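Local coordinates for 3-ketosteroid-delta4-5alpha-dehydrogenase (Rhodococcus jostii, PDB 4AT2), which uses bound FAD to dehydrogenate 5alpha-3-ketosteroids, introducing the double bond between C4 and C5, probably during steroid catabolism, at residues A[30-35]-A[235-240]; A[60-65]-A[140-145]; A[315-320]-A[338-343]. All blocks are in the same frame, centred on the assembly; numbering follows the deposited sequence.

Overall arrangement
Starting near the N terminus, strand 30-31 opens contact 1, whose partner 235-240 comes some 200 residues later in strand 236-243 of the same mixed sheet. Nested inside that long loop is contact 2, where the end of helix 51-62, which follows the first strand of the parallel nucleotide-binding sheet, reaches the end of helix 132-141. Contact 3 comes after both have closed: a short loop holding strand 324-326 separates helix 317-320 from helix 340-350 beside the steroid. Its centre lies about 48 Å from that of contact 1, across the centre of the chain, while contacts 1 and 2 approach within about 11 Å at their nearest atoms.

Contact 1 of 3, residues A[30-35]-A[235-240]; sequences RSATTV and RVVGIV
The backbones of Arg30 and Val240 run 7.9 Å apart, CA to CA, and those of Ala32 and Val237 7.4 Å apart, with no hydrogen bond between them, because strand 223-230 lies between these two strands in the mixed sheet. Val237 and Gly238 both face Val229 of that middle strand, a classic beta bulge. Two side-chain touches span the gap. At one end the CB of Ala32 meets the CG2 of Val237 at 3.8 Å, a small apolar contact that Val229 extends. At the other end the guanidinium of Arg30 comes in roughly at right angles to Val240, its NH1 lying obliquely against the CG2 methyl at 3.8 Å. A bend at chi2 (92°) swings the Arg30 chain round beside its own 3-10 turn, where the head group is gripped side-on: NE donates to Thr34 OG1 at 2.8 Å, almost in the guanidinium plane, and NH2 reaches Thr34 O at 3.2 Å in a nearly straight bond, from above that carbonyl's plane. Thr34 OG1 in turn donates a hydrogen bond to Ser31 O, 2.7 Å away and in the carbonyl plane, and Ser31 O also takes Thr34 N. The CG2 of Val35 sits over one guanidinium face, toward its rim. The remaining nitrogen, NH1, forms a salt bridge with Glu247 on strand 246-252. Were Arg30 an alanine, Glu247 would probably lose its charged mate and Thr34 the side-on grip on its hydroxyl and carbonyl. Across the gap, then, a methyl meets a methyl and a guanidinium nitrogen a methyl, while the two bonds to Thr34 fix the rotation of the guanidinium, so that an edge strand carries a charge over to a strand further across the sheet.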
# COMPACT_ATOMS: atom_id res chain seq x y z
N ARG A 30 -16.94 22.11 -13.40
CA ARG A 30 -17.81 23.22 -13.75
C ARG A 30 -18.16 23.09 -15.23
O ARG A 30 -17.29 22.85 -16.06
CB ARG A 30 -17.05 24.51 -13.46
CG ARG A 30 -17.71 25.78 -13.95
CD ARG A 30 -18.59 26.40 -12.89
NE ARG A 30 -19.00 27.73 -13.32
CZ ARG A 30 -18.41 28.86 -12.93
NH1 ARG A 30 -17.39 28.82 -12.07
NH2 ARG A 30 -18.85 30.01 -13.39
N SER A 31 -19.44 23.24 -15.58
CA SER A 31 -19.86 23.21 -16.98
C SER A 31 -19.41 24.49 -17.70
O SER A 31 -19.64 25.59 -17.19
CB SER A 31 -21.38 23.06 -17.10
OG SER A 31 -21.82 23.26 -18.43
N ALA A 32 -18.81 24.34 -18.88
CA ALA A 32 -18.32 25.49 -19.65
C ALA A 32 -19.44 26.47 -19.98
O ALA A 32 -19.20 27.67 -20.07
CB ALA A 32 -17.63 25.02 -20.93
N THR A 33 -20.65 25.96 -20.15
CA THR A 33 -21.79 26.82 -20.48
C THR A 33 -22.12 27.81 -19.36
O THR A 33 -22.72 28.85 -19.61
CB THR A 33 -23.05 26.00 -20.85
OG1 THR A 33 -23.50 25.27 -19.70
CG2 THR A 33 -22.74 25.04 -21.98
N THR A 34 -21.70 27.48 -18.13
CA THR A 34 -21.96 28.33 -16.96
C THR A 34 -20.87 29.37 -16.71
O THR A 34 -20.98 30.18 -15.79
CB THR A 34 -22.18 27.51 -15.67
OG1 THR A 34 -20.93 26.96 -15.21
CG2 THR A 34 -23.19 26.39 -15.90
N VAL A 35 -19.81 29.34 -17.51
CA VAL A 35 -18.75 30.33 -17.40
C VAL A 35 -19.12 31.56 -18.22
O VAL A 35 -19.15 31.50 -19.45
CB VAL A 35 -17.37 29.78 -17.82
CG1 VAL A 35 -16.31 30.87 -17.78
CG2 VAL A 35 -16.98 28.62 -16.92
N ARG A 235 -14.87 16.94 -22.44
CA ARG A 235 -13.53 17.48 -22.68
C ARG A 235 -13.18 18.57 -21.65
O ARG A 235 -14.02 19.42 -21.33
CB ARG A 235 -13.44 18.08 -24.09
CG ARG A 235 -12.08 18.69 -24.40
CD ARG A 235 -11.96 19.41 -25.73
NE ARG A 235 -10.58 19.88 -25.86
CZ ARG A 235 -9.57 19.13 -26.32
NH1 ARG A 235 -9.78 17.90 -26.77
NH2 ARG A 235 -8.35 19.63 -26.35
N VAL A 236 -11.95 18.54 -21.14
CA VAL A 236 -11.48 19.59 -20.24
C VAL A 236 -11.10 20.79 -21.11
O VAL A 236 -10.25 20.68 -21.99
CB VAL A 236 -10.28 19.12 -19.40
CG1 VAL A 236 -9.69 20.27 -18.60
CG2 VAL A 236 -10.70 18.00 -18.46
N VAL A 237 -11.74 21.93 -20.85
CA VAL A 237 -11.60 23.11 -21.69
C VAL A 237 -11.11 24.33 -20.91
O VAL A 237 -11.03 25.44 -21.44
CB VAL A 237 -12.92 23.46 -22.41
CG1 VAL A 237 -13.32 22.34 -23.37
CG2 VAL A 237 -14.02 23.77 -21.40
N GLY A 238 -10.77 24.12 -19.64
CA GLY A 238 -10.26 25.21 -18.81
C GLY A 238 -10.26 24.84 -17.34
O GLY A 238 -10.51 23.69 -16.99
N ILE A 239 -9.96 25.82 -16.48
CA ILE A 239 -9.95 25.61 -15.04
C ILE A 239 -10.60 26.80 -14.33
O ILE A 239 -10.70 27.88 -14.90
CB ILE A 239 -8.52 25.39 -14.47
CG1 ILE A 239 -7.63 26.63 -14.61
CG2 ILE A 239 -7.85 24.19 -15.12
CD1 ILE A 239 -7.81 27.68 -13.53
N VAL A 240 -11.02 26.57 -13.09
CA VAL A 240 -11.46 27.64 -12.19
C VAL A 240 -10.43 27.75 -11.08
O VAL A 240 -9.97 26.73 -10.56
CB VAL A 240 -12.86 27.35 -11.60
CG1 VAL A 240 -13.24 28.40 -10.55
CG2 VAL A 240 -13.92 27.29 -12.69

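Contact 2 of 3, residues A[60-65]-A[140-145]; sequences AARAGA and VDCGVP
Arg62 reaches Asp141 and Cys142 because its CG stands beside the backbone N, anti to the carbonyl carbon (chi1 -77°), and the chain then runs fully extended to NE, spanning most of the 12.1 Å between the CA atoms of Arg62 and Cys142. Asp141 answers with CG opposite its own backbone N (chi1 178°), bringing OD2 to the arginine head. The guanidinium and carboxylate planes are 65° apart, so the two groups do not meet as a flat bidentate pair. NH2 of Arg62 lies 3.8 Å from OD2 of Asp141, a long salt bridge. A water closes the gap: it accepts from Arg62 NH1 at 2.9 Å and donates to Asp141 OD2 at 2.6 Å. Asp141 is modelled in two conformers, so the long salt bridge and the water link hold for one of them and are less certain. Beside it the SG of Cys142 rests 3.7 Å from Arg62 NH2, the buried member of the trio, lodged against Leu208 and Thr211 of helix 202-214; Arg62 touches Thr211 too. Each partner comes from the last turn of a helix that finishes in a Schellman motif, with Gly64 and Gly143 taking the positive phi. The chemistry implied is a loose, partly water-mediated attraction at the surface, where charge links two helix ends while the sulfur packs inward.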
# COMPACT_ATOMS: atom_id res chain seq x y z
N ALA A 60 5.52 22.91 -24.99
CA ALA A 60 4.30 23.46 -25.58
C ALA A 60 4.61 24.74 -26.36
O ALA A 60 4.09 24.94 -27.46
CB ALA A 60 3.24 23.70 -24.51
N ALA A 61 5.47 25.59 -25.80
CA ALA A 61 5.86 26.83 -26.45
C ALA A 61 6.69 26.58 -27.71
O ALA A 61 6.49 27.25 -28.73
CB ALA A 61 6.61 27.73 -25.48
N ARG A 62 7.61 25.62 -27.65
CA ARG A 62 8.39 25.24 -28.84
C ARG A 62 7.50 24.70 -29.95
O ARG A 62 7.81 24.87 -31.13
CB ARG A 62 9.48 24.23 -28.49
CG ARG A 62 10.67 24.86 -27.80
CD ARG A 62 11.71 23.83 -27.40
NE ARG A 62 12.87 24.47 -26.78
CZ ARG A 62 13.85 23.81 -26.16
NH1 ARG A 62 13.81 22.48 -26.07
NH2 ARG A 62 14.86 24.47 -25.63
N ALA A 63 6.39 24.06 -29.57
CA ALA A 63 5.43 23.52 -30.52
C ALA A 63 4.56 24.62 -31.15
O ALA A 63 3.76 24.34 -32.04
CB ALA A 63 4.55 22.48 -29.85
N GLY A 64 4.72 25.85 -30.68
CA GLY A 64 3.97 27.00 -31.21
C GLY A 64 2.72 27.40 -30.45
O GLY A 64 2.01 28.32 -30.86
N ALA A 65 2.45 26.72 -29.33
CA ALA A 65 1.26 27.01 -28.51
C ALA A 65 1.44 28.25 -27.65
O ALA A 65 2.55 28.57 -27.23
CB ALA A 65 0.91 25.81 -27.63
N VAL A 140 20.76 19.64 -20.89
CA VAL A 140 22.00 20.36 -21.16
C VAL A 140 21.75 21.49 -22.18
O VAL A 140 22.24 22.62 -21.99
CB VAL A 140 23.14 19.41 -21.60
CG1 VAL A 140 24.34 20.20 -22.12
CG2 VAL A 140 23.55 18.53 -20.43
N ASP A 141 20.99 21.19 -23.23
CA ASP A 141 20.67 22.18 -24.25
C ASP A 141 19.93 23.39 -23.66
O ASP A 141 20.16 24.52 -24.08
CB ASP A 141 19.85 21.55 -25.38
CG ASP A 141 19.46 22.55 -26.45
OD1 ASP A 141 20.31 22.89 -27.31
OD2 ASP A 141 18.30 22.99 -26.44
N CYS A 142 19.07 23.13 -22.67
CA CYS A 142 18.31 24.20 -22.01
C CYS A 142 19.18 25.01 -21.05
O CYS A 142 18.71 25.99 -20.47
CB CYS A 142 17.11 23.62 -21.24
SG CYS A 142 15.74 23.07 -22.29
N GLY A 143 20.43 24.58 -20.86
CA GLY A 143 21.37 25.32 -20.03
C GLY A 143 21.61 24.77 -18.63
O GLY A 143 22.23 25.44 -17.80
N VAL A 144 21.13 23.56 -18.36
CA VAL A 144 21.40 22.92 -17.08
C VAL A 144 22.85 22.43 -17.10
O VAL A 144 23.20 21.62 -17.96
CB VAL A 144 20.46 21.71 -16.81
CG1 VAL A 144 20.77 21.08 -15.45
CG2 VAL A 144 19.00 22.15 -16.87
N PRO A 145 23.69 22.92 -16.15
CA PRO A 145 25.10 22.54 -16.17
C PRO A 145 25.38 21.29 -15.32
O PRO A 145 24.76 21.10 -14.28
CB PRO A 145 25.78 23.76 -15.54
CG PRO A 145 24.77 24.26 -14.54
CD PRO A 145 23.40 23.88 -15.07
O HOH W 1 16.42 21.53 -25.32

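Contact 3 of 3, residues A[315-320]-A[338-343]; sequences CDPQLI and TYSGRI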
# COMPACT_ATOMS: atom_id res chain seq x y z
N CYS A 315 20.15 9.85 9.43
CA CYS A 315 21.45 9.60 10.01
C CYS A 315 22.45 9.62 8.87
O CYS A 315 22.12 9.28 7.73
CB CYS A 315 21.44 8.25 10.73
SG CYS A 315 22.98 7.86 11.60
N ASP A 316 23.69 10.02 9.15
CA ASP A 316 24.65 10.16 8.07
C ASP A 316 25.12 8.81 7.53
O ASP A 316 25.51 7.93 8.31
CB ASP A 316 25.86 10.97 8.53
CG ASP A 316 26.75 11.32 7.38
OD1 ASP A 316 26.34 12.21 6.60
OD2 ASP A 316 27.81 10.69 7.23
N PRO A 317 25.12 8.63 6.20
CA PRO A 317 25.54 7.35 5.64
C PRO A 317 26.99 6.94 5.91
O PRO A 317 27.29 5.75 5.88
CB PRO A 317 25.29 7.54 4.13
CG PRO A 317 24.14 8.50 4.09
CD PRO A 317 24.50 9.49 5.17
N GLN A 318 27.88 7.89 6.17
CA GLN A 318 29.27 7.53 6.46
C GLN A 318 29.40 6.83 7.81
O GLN A 318 30.34 6.05 8.01
CB GLN A 318 30.19 8.75 6.39
CG GLN A 318 30.28 9.39 5.00
CD GLN A 318 31.41 8.83 4.14
OE1 GLN A 318 31.72 7.65 4.19
NE2 GLN A 318 32.03 9.71 3.35
N LEU A 319 28.48 7.11 8.73
CA LEU A 319 28.42 6.36 10.00
C LEU A 319 27.79 4.99 9.76
O LEU A 319 28.34 3.95 10.19
CB LEU A 319 27.62 7.12 11.06
CG LEU A 319 28.24 8.44 11.52
CD1 LEU A 319 27.25 9.19 12.40
CD2 LEU A 319 29.54 8.19 12.26
N ILE A 320 26.64 4.99 9.09
CA ILE A 320 25.86 3.77 8.86
C ILE A 320 26.73 2.67 8.24
O ILE A 320 26.72 1.52 8.69
CB ILE A 320 24.61 4.04 7.98
CG1 ILE A 320 23.65 5.00 8.69
CG2 ILE A 320 23.88 2.75 7.63
CD1 ILE A 320 22.53 5.51 7.80
N THR A 338 23.78 -0.08 1.21
CA THR A 338 22.77 0.28 0.23
C THR A 338 22.37 1.75 0.37
O THR A 338 22.81 2.44 1.29
CB THR A 338 21.53 -0.66 0.23
OG1 THR A 338 20.73 -0.37 -0.93
CG2 THR A 338 20.68 -0.46 1.47
N TYR A 339 21.57 2.22 -0.58
CA TYR A 339 21.01 3.57 -0.55
C TYR A 339 20.29 3.82 0.78
O TYR A 339 19.49 3.00 1.23
CB TYR A 339 20.04 3.68 -1.73
CG TYR A 339 19.15 4.91 -1.79
CD1 TYR A 339 19.68 6.19 -1.64
CD2 TYR A 339 17.78 4.78 -2.03
CE1 TYR A 339 18.87 7.31 -1.71
CE2 TYR A 339 16.96 5.89 -2.11
CZ TYR A 339 17.51 7.15 -1.94
OH TYR A 339 16.70 8.27 -2.02
N SER A 340 20.58 4.95 1.41
CA SER A 340 19.98 5.20 2.72
C SER A 340 18.45 5.36 2.67
O SER A 340 17.78 5.14 3.67
CB SER A 340 20.71 6.32 3.46
OG SER A 340 21.97 5.83 3.94
N GLY A 341 17.91 5.70 1.49
CA GLY A 341 16.46 5.68 1.27
C GLY A 341 15.88 4.28 1.35
O GLY A 341 14.77 4.09 1.84
N ARG A 342 16.62 3.30 0.84
CA ARG A 342 16.21 1.91 0.93
C ARG A 342 16.30 1.46 2.38
O ARG A 342 15.40 0.79 2.88
CB ARG A 342 17.09 1.03 0.03
CG ARG A 342 16.70 -0.44 0.06
CD ARG A 342 17.30 -1.22 -1.11
NE ARG A 342 17.02 -2.64 -0.91
CZ ARG A 342 15.90 -3.24 -1.27
NH1 ARG A 342 14.94 -2.57 -1.90
NH2 ARG A 342 15.74 -4.54 -1.01
N ILE A 343 17.35 1.88 3.08
CA ILE A 343 17.43 1.63 4.53
C ILE A 343 16.19 2.20 5.25
O ILE A 343 15.60 1.53 6.11
CB ILE A 343 18.74 2.20 5.14
CG1 ILE A 343 19.95 1.41 4.59
CG2 ILE A 343 18.69 2.14 6.66
CD1 ILE A 343 21.31 1.96 4.98
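Pro317 and Ser340 form the tight part of this contact: the CG of the proline ring lies 3.4 Å from the serine OG, with CB only a little farther at 3.7 Å. Their CA atoms are 6.6 Å apart, a close approach that the small serine side chain permits. Ser340 OG stands beside its own backbone N (chi1 -74°), which directs it at the proline ring, and Trp156 packs on both residues. One turn on, the fit is easier. The CG2 of Ile320 meets the CD1 of Ile343 at 3.8 Å, the two chains sliding past each other in opposite directions, and Ile320 CD1 reaches back to Ser340 OG at 3.9 Å. Phe313 and Leu325 touch both isoleucines, so the looser end is still buried in hydrocarbon; of these two segments, Arg342 alone is partly exposed. Ile320 is modelled in two conformers, and these distances belong to the one described. Each helix thus offers its first residue and the one three places later. Their starts are well defined: Asp316 caps 317-320 by accepting from Gln318 N at 3.0 Å, from above its carboxylate plane, while its OD1 takes bonds from Thr372 and Thr374. Tyr339 holds the N-cap position of the other helix, and its ring lies under the backbone N of Gly341, which sits 3.4 Å above its centre. Tyr339 touches the bound 4-androstene-3,17-dione and its OH bonds to Ser488, while Trp156 and Thr374 line the same pocket. The pair of helix starts, joined by a short loop with strand 324-326, therefore forms part of the steroid site of this flavin-dependent dehydrogenase, with Tyr339 in its wall and Pro317 and Ser340 packed behind it on Trp156.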